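Local structure of genome polyprotein (Enterovirus A71, 6HLW) at residues G13-S18 against Q31-P36. The protein probably includes, as its 3A portion, a small non-enzymatic protein that recruits host factors to the membranes where enteroviral RNA is replicated. Sequence-based numbering, arbitrary orientation.
Sequences GDLLAS and QGWIIP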
loop_
_atom_site.group_PDB
_atom_site.type_symbol
_atom_site.label_atom_id
_atom_site.label_comp_id
_atom_site.label_asym_id
_atom_site.label_seq_id
_atom_site.Cartn_x
_atom_site.Cartn_y
_atom_site.Cartn_z
ATOM N N GLY B 13 14.247 -3.958 0.095
ATOM C CA GLY B 13 13.080 -4.513 -0.563
ATOM C C GLY B 13 13.139 -6.025 -0.647
ATOM O O GLY B 13 12.150 -6.710 -0.382
ATOM N N ASP B 14 14.302 -6.550 -1.020
ATOM C CA ASP B 14 14.488 -7.993 -1.120
ATOM C C ASP B 14 14.362 -8.637 0.256
ATOM O O ASP B 14 13.935 -9.786 0.375
ATOM C CB ASP B 14 15.848 -8.321 -1.737
ATOM C CG ASP B 14 15.998 -9.795 -2.069
ATOM O OD1 ASP B 14 16.405 -10.570 -1.178
ATOM O OD2 ASP B 14 15.704 -10.179 -3.221
ATOM N N LEU B 15 14.731 -7.888 1.291
ATOM C CA LEU B 15 14.628 -8.376 2.660
ATOM C C LEU B 15 13.168 -8.500 3.080
ATOM O O LEU B 15 12.736 -9.550 3.551
ATOM C CB LEU B 15 15.373 -7.448 3.623
ATOM C CG LEU B 15 15.281 -7.812 5.109
ATOM C CD1 LEU B 15 15.884 -9.185 5.373
ATOM C CD2 LEU B 15 15.960 -6.755 5.962
ATOM N N LEU B 16 12.414 -7.421 2.905
ATOM C CA LEU B 16 11.005 -7.406 3.275
ATOM C C LEU B 16 10.198 -8.384 2.428
ATOM O O LEU B 16 9.219 -8.956 2.898
ATOM C CB LEU B 16 10.430 -5.996 3.133
ATOM C CG LEU B 16 10.947 -4.962 4.134
ATOM C CD1 LEU B 16 10.497 -3.565 3.737
ATOM C CD2 LEU B 16 10.478 -5.292 5.544
ATOM N N ALA B 17 10.615 -8.574 1.181
ATOM C CA ALA B 17 9.916 -9.475 0.274
ATOM C C ALA B 17 10.158 -10.935 0.651
ATOM O O ALA B 17 9.229 -11.745 0.653
ATOM C CB ALA B 17 10.351 -9.221 -1.158
ATOM N N SER B 18 11.407 -11.262 0.972
ATOM C CA SER B 18 11.785 -12.633 1.311
ATOM C C SER B 18 11.281 -13.037 2.694
ATOM O O SER B 18 10.673 -14.096 2.856
ATOM C CB SER B 18 13.305 -12.793 1.242
ATOM O OG SER B 18 13.779 -12.532 -0.068
ATOM N N GLN B 31 15.802 1.006 12.401
ATOM C CA GLN B 31 17.108 1.187 11.781
ATOM C C GLN B 31 17.081 2.329 10.768
ATOM O O GLN B 31 18.102 2.651 10.158
ATOM C CB GLN B 31 17.561 -0.107 11.100
ATOM C CG GLN B 31 19.029 -0.443 11.312
ATOM C CD GLN B 31 19.333 -0.862 12.738
ATOM O OE1 GLN B 31 18.474 -0.794 13.616
ATOM N NE2 GLN B 31 20.564 -1.304 12.973
ATOM N N GLY B 32 15.910 2.933 10.588
ATOM C CA GLY B 32 15.753 4.039 9.661
ATOM C C GLY B 32 15.737 3.599 8.209
ATOM O O GLY B 32 15.743 4.432 7.302
ATOM N N TRP B 33 15.712 2.288 7.986
ATOM C CA TRP B 33 15.720 1.737 6.635
ATOM C C TRP B 33 14.431 2.072 5.891
ATOM O O TRP B 33 14.426 2.176 4.663
ATOM C CB TRP B 33 15.927 0.222 6.685
ATOM C CG TRP B 33 17.280 -0.182 7.193
ATOM C CD1 TRP B 33 18.362 0.629 7.381
ATOM C CD2 TRP B 33 17.693 -1.498 7.584
ATOM N NE1 TRP B 33 19.422 -0.100 7.862
ATOM C CE2 TRP B 33 19.039 -1.407 7.994
ATOM C CE3 TRP B 33 17.057 -2.742 7.624
ATOM C CZ2 TRP B 33 19.758 -2.514 8.440
ATOM C CZ3 TRP B 33 17.774 -3.839 8.067
ATOM C CH2 TRP B 33 19.110 -3.717 8.469
ATOM N N ILE B 34 13.343 2.235 6.638
ATOM C CA ILE B 34 12.065 2.647 6.064
ATOM C C ILE B 34 11.408 3.705 6.945
ATOM O O ILE B 34 11.375 3.579 8.170
ATOM C CB ILE B 34 11.103 1.450 5.882
ATOM C CG1 ILE B 34 10.939 0.675 7.194
ATOM C CG2 ILE B 34 11.614 0.536 4.774
ATOM C CD1 ILE B 34 9.930 -0.456 7.123
ATOM N N ILE B 35 10.899 4.755 6.307
ATOM C CA ILE B 35 10.271 5.867 7.013
ATOM C C ILE B 35 8.755 5.806 6.842
ATOM O O ILE B 35 8.265 5.745 5.714
ATOM C CB ILE B 35 10.788 7.232 6.506
ATOM C CG1 ILE B 35 12.314 7.299 6.600
ATOM C CG2 ILE B 35 10.174 8.372 7.310
ATOM C CD1 ILE B 35 13.036 6.810 5.359
ATOM N N PRO B 36 8.002 5.817 7.956
ATOM C CA PRO B 36 6.541 5.810 7.819
ATOM C C PRO B 36 6.040 7.080 7.138
ATOM O O PRO B 36 6.646 8.138 7.303
ATOM C CB PRO B 36 6.051 5.723 9.266
ATOM C CG PRO B 36 7.152 6.303 10.074
ATOM C CD PRO B 36 8.419 5.925 9.365
#
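Leu15 and Leu16 of helix 9-18 meet Trp33 and Ile34, the first residues past the Schellman motif that ends helix 22-30. The chain is a two-helix hairpin with an extended C-terminal arm, as in the soluble part of enteroviral 3A. The contact is apolar and small, burying 113 Å² in all, and no hydrogen bond crosses it. Leu15 sends one methyl to the indole: its CD2 lies 4.0 Å from CZ3 of Trp33, on the six-membered ring. The two side chains cross at about a right angle, and the methyl comes in obliquely to the ring. Leu15 has CG anti to its own N (chi1 177°), which extends the branch from the helix toward the indole. In Trp33, CG lies anti to the carbonyl carbon (chi1 -66°), and this places the six-membered ring where CZ3 meets the leucine methyl. CB of Gln31 sits 3.6 Å above one face of this ring, offset toward its rim. Tyr27 meets the indole with its ring nearly perpendicular, and Ile12 and Cys28 also touch it. The tryptophan therefore bridges both helices. Beside this pair, Leu16 and Ile34 are buried and meet at a slightly longer distance. Ile34 also packs on Ile12 and Cys28, while Leu16 reaches Val24. Leu16 and Ile34 each also pack on an aromatic side chain of the other protein's chain, so this part of the hairpin core continues into the interface. Just beyond, Ile35 and Pro36 pair with an antiparallel strand of that chain and extend its sheet. Gly32 makes the turn with positive phi (75°) and carries the chain from the helix end to Trp33. The link between Leu16 and Ile34 is made by methyl groups, with CD1 of Leu16 4.4 Å from CG2 of Ile34.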